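Long-range contacts in microcin B17-processing protein McbC (PDB 6GRH), which is the FMN-dependent oxidoreductase needed to process the inactive microcin B17 precursor into the active antibiotic peptide: residues A33-E37 against R172-G177; P84-F89 against K231-W235; P128-C134 against A188-I194. One frame throughout, in Å; residues are numbered along the deposited sequence.

Contact 1. Residues A33-E37 against R172-G177; sequences ASLPE and RSLSGG
The C-terminal end of helix 167-175 is a clear example of a helix terminus met by a distant loop: G176 and G177 carry the chain off the helix against S34 and P36, and R172, on its last turn, reaches E37. S34 OG takes the N-H of G177 at 3.0 Å in a fairly straight bond (159°). Beside it, G176 CA makes a C-H...O contact of 3.2 Å with S34 O, and the ring of P36 packs over G176 O through CD at 3.6 Å. A water lies 2.6 Å from S173 O and 3.3 Å from S34 O, between helix end and loop. The chain of R172, extended as far as NE, crosses that of E37 at about a right angle and grips it end-on. NH1 meets the syn lone pair of OE2 at 2.9 Å and NH2 meets OE1 at 3.2 Å, although carboxylate and guanidinium are turned 70° apart. NE bonds to Y242 OH, and L94 of the McbB chain packs on R172. With NH1 and NH2 held by the carboxylate and NE by Y242, the guanidinium probably has little freedom to rotate, although the salt bridge is not coplanar.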
loop_
_atom_site.group_PDB
_atom_site.type_symbol
_atom_site.label_atom_id
_atom_site.label_comp_id
_atom_site.label_asym_id
_atom_site.label_seq_id
_atom_site.Cartn_x
_atom_site.Cartn_y
_atom_site.Cartn_z
ATOM N N ALA D 33 4.546 -2.017 -19.695
ATOM C CA ALA D 33 3.987 -1.833 -21.028
ATOM C C ALA D 33 5.176 -1.641 -21.955
ATOM O O ALA D 33 5.690 -0.548 -22.111
ATOM C CB ALA D 33 3.072 -0.627 -21.055
ATOM N N SER D 34 5.620 -2.736 -22.556
ATOM C CA SER D 34 6.826 -2.770 -23.348
ATOM C C SER D 34 6.431 -3.213 -24.749
ATOM O O SER D 34 6.243 -4.392 -25.000
ATOM C CB SER D 34 7.785 -3.769 -22.716
ATOM O OG SER D 34 8.907 -3.957 -23.554
ATOM N N LEU D 35 6.272 -2.275 -25.653
ATOM C CA LEU D 35 5.853 -2.597 -27.028
ATOM C C LEU D 35 6.678 -1.801 -28.008
ATOM O O LEU D 35 7.065 -0.695 -27.687
ATOM C CB LEU D 35 4.395 -2.194 -27.237
ATOM C CG LEU D 35 3.289 -2.902 -26.467
ATOM C CD1 LEU D 35 1.964 -2.304 -26.900
ATOM C CD2 LEU D 35 3.289 -4.391 -26.781
ATOM N N PRO D 36 6.909 -2.332 -29.223
ATOM C CA PRO D 36 7.645 -1.538 -30.230
ATOM C C PRO D 36 7.023 -0.165 -30.493
ATOM O O PRO D 36 7.743 0.808 -30.665
ATOM C CB PRO D 36 7.581 -2.405 -31.500
ATOM C CG PRO D 36 7.310 -3.777 -31.006
ATOM C CD PRO D 36 6.482 -3.633 -29.764
ATOM N N GLU D 37 5.694 -0.091 -30.505
ATOM C CA GLU D 37 4.991 1.154 -30.819
ATOM C C GLU D 37 5.152 2.230 -29.739
ATOM O O GLU D 37 4.841 3.373 -29.998
ATOM C CB GLU D 37 3.492 0.906 -31.059
ATOM C CG GLU D 37 3.182 0.049 -32.278
ATOM C CD GLU D 37 3.210 -1.453 -32.013
ATOM O OE1 GLU D 37 3.528 -1.911 -30.898
ATOM O OE2 GLU D 37 2.890 -2.210 -32.943
ATOM N N ARG D 172 5.410 -11.600 -30.631
ATOM C CA ARG D 172 5.191 -10.172 -30.408
ATOM C C ARG D 172 4.985 -9.891 -28.912
ATOM O O ARG D 172 5.662 -9.030 -28.340
ATOM C CB ARG D 172 4.006 -9.675 -31.246
ATOM C CG ARG D 172 3.697 -8.203 -31.081
ATOM C CD ARG D 172 2.555 -7.751 -31.976
ATOM N NE ARG D 172 1.870 -6.615 -31.350
ATOM C CZ ARG D 172 2.240 -5.333 -31.446
ATOM N NH1 ARG D 172 3.295 -4.957 -32.187
ATOM N NH2 ARG D 172 1.523 -4.409 -30.798
ATOM N N SER D 173 4.097 -10.653 -28.277
ATOM C CA SER D 173 3.803 -10.440 -26.843
ATOM C C SER D 173 5.008 -10.683 -25.918
ATOM O O SER D 173 5.256 -9.918 -24.966
ATOM C CB SER D 173 2.581 -11.262 -26.406
ATOM O OG SER D 173 2.903 -12.631 -26.158
ATOM N N LEU D 174 5.781 -11.722 -26.197
ATOM C CA LEU D 174 6.908 -12.079 -25.300
ATOM C C LEU D 174 8.156 -11.205 -25.445
ATOM O O LEU D 174 8.913 -11.064 -24.515
ATOM C CB LEU D 174 7.301 -13.533 -25.531
ATOM C CG LEU D 174 6.283 -14.601 -25.133
ATOM C CD1 LEU D 174 6.781 -15.964 -25.556
ATOM C CD2 LEU D 174 6.102 -14.596 -23.645
ATOM N N SER D 175 8.379 -10.650 -26.622
ATOM C CA SER D 175 9.655 -10.003 -26.954
ATOM C C SER D 175 9.657 -8.513 -26.646
ATOM O O SER D 175 10.704 -7.867 -26.729
ATOM C CB SER D 175 9.986 -10.229 -28.428
ATOM O OG SER D 175 8.984 -9.676 -29.261
ATOM N N GLY D 176 8.477 -7.973 -26.338
ATOM C CA GLY D 176 8.305 -6.575 -25.982
ATOM C C GLY D 176 8.901 -5.601 -26.967
ATOM O O GLY D 176 8.858 -5.815 -28.175
ATOM N N GLY D 177 9.490 -4.536 -26.449
ATOM C CA GLY D 177 10.088 -3.521 -27.296
ATOM C C GLY D 177 11.370 -3.895 -28.013
ATOM O O GLY D 177 11.680 -3.292 -29.018
HETATM O O HOH W 1 4.915 -7.370 -24.863
HETATM O O HOH W 2 5.313 -6.447 -27.664
#

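Contact 2. Residues P84-F89 against K231-W235; sequences PSGINF and KNRVW. With FMN (flavin mononucleotide), chain O.
R233 NE donates to G86 O at 2.7 Å, a nearly straight bond (167°) that runs in the plane of the guanidinium. NH2 of the same group reaches S85 O at 3.2 Å from above that carbonyl's plane, while NH1 turns to the flavin, meeting FMN N1 at 3.1 Å and, weakly, FMN O2. The R233 chain leaves its CA extended and then bends at chi3 (-75°), which swings the flat group between S85 and I87: S85 CB lies over one face and I87 CD1 over the opposite one. Three nitrogens with partners and both faces covered should leave it little freedom to rotate. A positive charge at this edge would be expected to stabilise negative charge building up on N1 and O2 of the reduced isoalloxazine. In the nitroreductase fold the flavin sits at the dimer interface, and here R117 of the second subunit completes the site with R82, R181 and A236 of this chain. Strand 231-235 runs beneath the cofactor: W235 CZ3 comes within 3.4 Å of FMN N3. The loop 84-89 takes the other end, S85 N bonding to phosphate oxygen O2P at 2.9 Å and S85 OG giving its proton to O1P. It is fastened to the strand by G86 N, which donates to N232 O at 2.9 Å, and by F89, whose ring turns its edge to K231 O and the N232 backbone.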
loop_
_atom_site.group_PDB
_atom_site.type_symbol
_atom_site.label_atom_id
_atom_site.label_comp_id
_atom_site.label_asym_id
_atom_site.label_seq_id
_atom_site.Cartn_x
_atom_site.Cartn_y
_atom_site.Cartn_z
ATOM N N PRO D 84 27.630 -17.553 -22.306
ATOM C CA PRO D 84 26.974 -16.256 -22.462
ATOM C C PRO D 84 25.510 -16.449 -22.853
ATOM O O PRO D 84 25.192 -17.413 -23.561
ATOM C CB PRO D 84 27.770 -15.587 -23.584
ATOM C CG PRO D 84 29.117 -16.233 -23.562
ATOM C CD PRO D 84 28.881 -17.634 -23.093
ATOM N N SER D 85 24.618 -15.603 -22.310
ATOM C CA SER D 85 23.200 -15.672 -22.651
ATOM C C SER D 85 23.054 -15.402 -24.148
ATOM O O SER D 85 23.739 -14.537 -24.675
ATOM C CB SER D 85 22.381 -14.667 -21.851
ATOM O OG SER D 85 22.369 -15.000 -20.461
ATOM N N GLY D 86 22.203 -16.168 -24.832
ATOM C CA GLY D 86 22.017 -16.014 -26.282
ATOM C C GLY D 86 21.344 -14.695 -26.617
ATOM O O GLY D 86 20.565 -14.168 -25.824
ATOM N N ILE D 87 21.663 -14.157 -27.783
ATOM C CA ILE D 87 21.078 -12.902 -28.267
ATOM C C ILE D 87 21.244 -12.954 -29.777
ATOM O O ILE D 87 22.096 -13.714 -30.270
ATOM C CB ILE D 87 21.754 -11.660 -27.601
ATOM C CG1 ILE D 87 20.912 -10.383 -27.728
ATOM C CG2 ILE D 87 23.156 -11.430 -28.160
ATOM C CD1 ILE D 87 19.560 -10.409 -27.030
ATOM N N ASN D 88 20.442 -12.174 -30.500
ATOM C CA ASN D 88 20.370 -12.257 -31.962
ATOM C C ASN D 88 20.111 -13.722 -32.371
ATOM O O ASN D 88 20.841 -14.279 -33.191
ATOM C CB ASN D 88 21.654 -11.737 -32.652
ATOM C CG ASN D 88 22.021 -10.294 -32.286
ATOM O OD1 ASN D 88 21.237 -9.529 -31.722
ATOM N ND2 ASN D 88 23.238 -9.916 -32.637
ATOM N N PHE D 89 19.087 -14.338 -31.767
ATOM C CA PHE D 89 18.747 -15.754 -32.018
ATOM C C PHE D 89 18.398 -15.947 -33.499
ATOM O O PHE D 89 17.862 -15.039 -34.138
ATOM C CB PHE D 89 17.557 -16.226 -31.168
ATOM C CG PHE D 89 17.870 -16.462 -29.725
ATOM C CD1 PHE D 89 17.730 -15.432 -28.783
ATOM C CD2 PHE D 89 18.255 -17.722 -29.275
ATOM C CE1 PHE D 89 17.974 -15.655 -27.431
ATOM C CE2 PHE D 89 18.508 -17.943 -27.923
ATOM C CZ PHE D 89 18.357 -16.915 -26.996
ATOM N N LYS D 231 21.099 -22.271 -26.635
ATOM C CA LYS D 231 21.412 -20.988 -26.024
ATOM C C LYS D 231 20.128 -20.514 -25.389
ATOM O O LYS D 231 19.050 -20.918 -25.815
ATOM C CB LYS D 231 21.894 -19.981 -27.065
ATOM C CG LYS D 231 23.174 -20.392 -27.759
ATOM C CD LYS D 231 24.364 -20.413 -26.811
ATOM C CE LYS D 231 25.665 -20.453 -27.601
ATOM N NZ LYS D 231 25.688 -21.623 -28.502
ATOM N N ASN D 232 20.242 -19.670 -24.373
ATOM C CA ASN D 232 19.059 -19.176 -23.676
ATOM C C ASN D 232 19.282 -17.781 -23.131
ATOM O O ASN D 232 20.426 -17.368 -22.894
ATOM C CB ASN D 232 18.679 -20.120 -22.529
ATOM C CG ASN D 232 19.445 -19.814 -21.261
ATOM O OD1 ASN D 232 18.988 -19.031 -20.444
ATOM N ND2 ASN D 232 20.667 -20.325 -21.156
ATOM N N ARG D 233 18.176 -17.075 -22.899
ATOM C CA ARG D 233 18.217 -15.781 -22.232
ATOM C C ARG D 233 16.956 -15.583 -21.391
ATOM O O ARG D 233 15.856 -15.630 -21.904
ATOM C CB ARG D 233 18.357 -14.633 -23.242
ATOM C CG ARG D 233 18.499 -13.256 -22.585
ATOM C CD ARG D 233 18.841 -12.137 -23.556
ATOM N NE ARG D 233 20.252 -12.201 -23.957
ATOM C CZ ARG D 233 21.253 -11.462 -23.463
ATOM N NH1 ARG D 233 21.057 -10.538 -22.532
ATOM N NH2 ARG D 233 22.488 -11.681 -23.898
ATOM N N VAL D 234 17.154 -15.316 -20.105
ATOM C CA VAL D 234 16.070 -14.910 -19.210
ATOM C C VAL D 234 15.728 -13.482 -19.586
ATOM O O VAL D 234 16.605 -12.703 -19.903
ATOM C CB VAL D 234 16.472 -15.060 -17.705
ATOM C CG1 VAL D 234 15.300 -14.726 -16.779
ATOM C CG2 VAL D 234 16.934 -16.467 -17.419
ATOM N N TRP D 235 14.449 -13.133 -19.528
ATOM C CA TRP D 235 13.971 -11.935 -20.168
ATOM C C TRP D 235 12.804 -11.320 -19.390
ATOM O O TRP D 235 11.787 -11.955 -19.184
ATOM C CB TRP D 235 13.520 -12.331 -21.560
ATOM C CG TRP D 235 13.114 -11.255 -22.461
ATOM C CD1 TRP D 235 11.836 -10.810 -22.708
ATOM C CD2 TRP D 235 13.961 -10.565 -23.359
ATOM N NE1 TRP D 235 11.854 -9.857 -23.694
ATOM C CE2 TRP D 235 13.147 -9.695 -24.123
ATOM C CE3 TRP D 235 15.339 -10.598 -23.609
ATOM C CZ2 TRP D 235 13.669 -8.847 -25.076
ATOM C CZ3 TRP D 235 15.853 -9.767 -24.565
ATOM C CH2 TRP D 235 15.020 -8.896 -25.302
HETATM N N1 FMN O . 18.607 -9.554 -20.976
HETATM C C2 FMN O . 18.025 -8.750 -21.903
HETATM O O2 FMN O . 18.668 -8.514 -22.941
HETATM N N3 FMN O . 16.793 -8.213 -21.730
HETATM C C4 FMN O . 16.053 -8.452 -20.622
HETATM O O4 FMN O . 14.913 -7.958 -20.479
HETATM C C4A FMN O . 16.625 -9.309 -19.554
HETATM N N5 FMN O . 15.960 -9.586 -18.408
HETATM C C5A FMN O . 16.510 -10.387 -17.458
HETATM C C6 FMN O . 15.788 -10.661 -16.300
HETATM C C7 FMN O . 16.312 -11.473 -15.299
HETATM C C7M FMN O . 15.506 -11.747 -14.052
HETATM C C8 FMN O . 17.660 -12.076 -15.471
HETATM C C8M FMN O . 18.234 -12.959 -14.400
HETATM C C9 FMN O . 18.394 -11.817 -16.629
HETATM C C9A FMN O . 17.872 -10.989 -17.645
HETATM N N10 FMN O . 18.589 -10.701 -18.842
HETATM C C10 FMN O . 17.982 -9.861 -19.809
HETATM C "C1'" FMN O . 19.923 -11.250 -19.113
HETATM C "C2'" FMN O . 20.974 -10.409 -18.424
HETATM O "O2'" FMN O . 21.073 -9.133 -19.088
HETATM C "C3'" FMN O . 22.306 -11.168 -18.395
HETATM O "O3'" FMN O . 22.187 -12.322 -17.554
HETATM C "C4'" FMN O . 23.471 -10.314 -17.904
HETATM O "O4'" FMN O . 23.671 -9.224 -18.805
HETATM C "C5'" FMN O . 24.791 -11.075 -17.808
HETATM O "O5'" FMN O . 25.109 -11.624 -19.086
HETATM P P FMN O . 25.321 -13.199 -19.280
HETATM O O1P FMN O . 24.021 -13.866 -18.896
HETATM O O2P FMN O . 25.618 -13.321 -20.762
HETATM O O3P FMN O . 26.484 -13.468 -18.376
HETATM O O HOH W 3 23.045 -19.372 -23.608
HETATM O O HOH W 4 19.891 -15.088 -19.101
#

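Contact 3. Residues P128-C134 against A188-I194; sequences PIEVFLC and ALVYCII
F132 and V190 stand opposite each other as a hydrogen-bonded antiparallel pair, as do E130 with C192 and C134 with A188; between them I129-I193, V131-Y191 and L133-L189 form the non-hydrogen-bonded pairs. The strand directions lie 150° apart, and the paired backbone bonds are even, V190 N to F132 O being 2.8 Å. At the P128 end I194 N meets P128 O almost head-on at 3.2 Å, just where I194 takes the N-cap position of the next helix.

On the face carrying F132, that residue has CG beside its own backbone N (chi1 -72°), which tips the ring along its own strand toward C192. Its edge turns to V190 O, and CD1 touches C192 SG at 3.8 Å. The sulfur approaches the ring obliquely, 58° off its normal, a Cys sulfur-aromatic contact. Further along, C134 SG rests on V190 CG2 at 3.8 Å. E130, bent at chi2, lays its CG against I194 CD1 at 3.6 Å, and its OE1 is satisfied by H151.

The other face carries I129, V131, L133, L189 and I193 around the ring of Y191. V131 uses its two methyls separately: CG1 meets L189 CD2 at 4.0 Å, while CG2 lies alongside Y191 CD1 at 4.1 Å. I129 points CG2 at the edge of the Y191 ring and folds CD1 against I193 CB, 3.9 Å away. Y191 OH bonds to Q260.

These are central strands of an antiparallel sheet, flanked by 149-153 beyond 128-134 and by 254-263 beyond 188-194. The face with V131, L189 and Y191 is covered by helices 97-108 and 204-227; on the F132 face, H151 stacks on the ring, joined by M247 and L249 of this chain and by F62 of the second subunit.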
loop_
_atom_site.group_PDB
_atom_site.type_symbol
_atom_site.label_atom_id
_atom_site.label_comp_id
_atom_site.label_asym_id
_atom_site.label_seq_id
_atom_site.Cartn_x
_atom_site.Cartn_y
_atom_site.Cartn_z
ATOM N N PRO D 128 4.129 -23.494 -6.273
ATOM C CA PRO D 128 3.105 -22.596 -6.829
ATOM C C PRO D 128 3.383 -22.014 -8.208
ATOM O O PRO D 128 2.575 -21.225 -8.691
ATOM C CB PRO D 128 3.076 -21.433 -5.800
ATOM C CG PRO D 128 4.487 -21.379 -5.312
ATOM C CD PRO D 128 4.876 -22.832 -5.177
ATOM N N ILE D 129 4.521 -22.353 -8.810
ATOM C CA ILE D 129 4.936 -21.774 -10.063
ATOM C C ILE D 129 4.649 -22.776 -11.151
ATOM O O ILE D 129 5.023 -23.932 -11.042
ATOM C CB ILE D 129 6.445 -21.417 -10.053
ATOM C CG1 ILE D 129 6.748 -20.462 -8.924
ATOM C CG2 ILE D 129 6.909 -20.866 -11.405
ATOM C CD1 ILE D 129 5.917 -19.196 -8.921
ATOM N N GLU D 130 3.995 -22.315 -12.210
ATOM C CA GLU D 130 3.672 -23.139 -13.370
ATOM C C GLU D 130 4.575 -22.767 -14.537
ATOM O O GLU D 130 4.922 -21.587 -14.720
ATOM C CB GLU D 130 2.218 -22.930 -13.755
ATOM C CG GLU D 130 1.257 -23.263 -12.618
ATOM C CD GLU D 130 1.345 -24.709 -12.130
ATOM O OE1 GLU D 130 1.449 -25.636 -12.948
ATOM O OE2 GLU D 130 1.284 -24.928 -10.897
ATOM N N VAL D 131 4.973 -23.771 -15.309
ATOM C CA VAL D 131 5.781 -23.548 -16.516
ATOM C C VAL D 131 4.925 -23.732 -17.766
ATOM O O VAL D 131 4.288 -24.776 -17.958
ATOM C CB VAL D 131 6.954 -24.549 -16.645
ATOM C CG1 VAL D 131 7.856 -24.179 -17.835
ATOM C CG2 VAL D 131 7.747 -24.605 -15.369
ATOM N N PHE D 132 4.952 -22.727 -18.626
ATOM C CA PHE D 132 4.281 -22.787 -19.901
ATOM C C PHE D 132 5.326 -22.758 -21.020
ATOM O O PHE D 132 6.364 -22.111 -20.896
ATOM C CB PHE D 132 3.311 -21.625 -20.027
ATOM C CG PHE D 132 2.080 -21.751 -19.156
ATOM C CD1 PHE D 132 2.105 -21.341 -17.839
ATOM C CD2 PHE D 132 0.893 -22.277 -19.667
ATOM C CE1 PHE D 132 0.961 -21.431 -17.035
ATOM C CE2 PHE D 132 -0.251 -22.379 -18.877
ATOM C CZ PHE D 132 -0.211 -21.980 -17.550
ATOM N N LEU D 133 5.044 -23.494 -22.084
ATOM C CA LEU D 133 5.935 -23.629 -23.222
ATOM C C LEU D 133 5.288 -22.881 -24.375
ATOM O O LEU D 133 4.125 -23.141 -24.691
ATOM C CB LEU D 133 6.101 -25.093 -23.583
ATOM C CG LEU D 133 6.727 -25.434 -24.947
ATOM C CD1 LEU D 133 8.154 -24.919 -25.021
ATOM C CD2 LEU D 133 6.669 -26.938 -25.128
ATOM N N CYS D 134 6.030 -21.950 -24.975
ATOM C CA CYS D 134 5.537 -21.157 -26.106
ATOM C C CYS D 134 6.365 -21.448 -27.344
ATOM O O CYS D 134 7.579 -21.243 -27.335
ATOM C CB CYS D 134 5.587 -19.656 -25.765
ATOM S SG CYS D 134 4.396 -19.169 -24.488
ATOM N N ALA D 188 10.007 -20.359 -26.071
ATOM C CA ALA D 188 10.188 -19.758 -24.760
ATOM C C ALA D 188 9.580 -20.603 -23.678
ATOM O O ALA D 188 8.660 -21.358 -23.921
ATOM C CB ALA D 188 9.574 -18.372 -24.723
ATOM N N LEU D 189 10.110 -20.462 -22.472
ATOM C CA LEU D 189 9.408 -20.902 -21.274
ATOM C C LEU D 189 8.902 -19.653 -20.576
ATOM O O LEU D 189 9.615 -18.641 -20.509
ATOM C CB LEU D 189 10.295 -21.747 -20.363
ATOM C CG LEU D 189 10.784 -23.072 -20.955
ATOM C CD1 LEU D 189 11.682 -23.756 -19.945
ATOM C CD2 LEU D 189 9.618 -23.965 -21.388
ATOM N N VAL D 190 7.669 -19.718 -20.081
ATOM C CA VAL D 190 7.068 -18.649 -19.301
ATOM C C VAL D 190 6.715 -19.205 -17.912
ATOM O O VAL D 190 5.972 -20.183 -17.796
ATOM C CB VAL D 190 5.820 -18.080 -19.986
ATOM C CG1 VAL D 190 5.287 -16.884 -19.210
ATOM C CG2 VAL D 190 6.113 -17.660 -21.412
ATOM N N TYR D 191 7.280 -18.602 -16.870
ATOM C CA TYR D 191 7.098 -19.057 -15.502
ATOM C C TYR D 191 6.044 -18.177 -14.857
ATOM O O TYR D 191 6.209 -16.956 -14.838
ATOM C CB TYR D 191 8.414 -18.970 -14.714
ATOM C CG TYR D 191 9.525 -19.766 -15.301
ATOM C CD1 TYR D 191 9.810 -21.050 -14.829
ATOM C CD2 TYR D 191 10.303 -19.254 -16.365
ATOM C CE1 TYR D 191 10.834 -21.808 -15.400
ATOM C CE2 TYR D 191 11.349 -19.992 -16.928
ATOM C CZ TYR D 191 11.609 -21.268 -16.440
ATOM O OH TYR D 191 12.633 -22.008 -16.951
ATOM N N CYS D 192 4.986 -18.791 -14.327
ATOM C CA CYS D 192 3.825 -18.068 -13.828
ATOM C C CYS D 192 3.500 -18.430 -12.385
ATOM O O CYS D 192 3.528 -19.592 -12.015
ATOM C CB CYS D 192 2.607 -18.382 -14.680
ATOM S SG CYS D 192 2.825 -17.888 -16.405
ATOM N N ILE D 193 3.155 -17.417 -11.605
ATOM C CA ILE D 193 2.737 -17.578 -10.229
ATOM C C ILE D 193 1.212 -17.711 -10.150
ATOM O O ILE D 193 0.487 -16.894 -10.717
ATOM C CB ILE D 193 3.190 -16.400 -9.341
ATOM C CG1 ILE D 193 2.858 -16.688 -7.864
ATOM C CG2 ILE D 193 2.603 -15.057 -9.767
ATOM C CD1 ILE D 193 3.413 -15.640 -6.937
ATOM N N ILE D 194 0.740 -18.724 -9.433
ATOM C CA ILE D 194 -0.669 -18.804 -9.056
ATOM C C ILE D 194 -0.786 -18.131 -7.692
ATOM O O ILE D 194 -0.336 -18.692 -6.694
ATOM C CB ILE D 194 -1.155 -20.264 -8.992
ATOM C CG1 ILE D 194 -0.969 -20.917 -10.356
ATOM C CG2 ILE D 194 -2.625 -20.311 -8.541
ATOM C CD1 ILE D 194 -1.373 -22.363 -10.371
#

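From the N terminus, the chain lays down the first halves of contact 1 (33-37), contact 2 (84-89) and contact 3 (128-134) in turn. It then closes them in a different order: contact 1 at 172-177, contact 3 at 188-194 and contact 2 at 231-235. Contact 3 is therefore nested inside the loop closed by contact 2, whereas contact 1 crosses both. Contact 1 ties the N-terminal loop to the end of helix 167-175, contact 3 joins two central strands, and contact 2 fastens a loop to an outer strand of the same sheet. L174 links them physically, packing on A188 of contact 3 and lying next to W235 of contact 2.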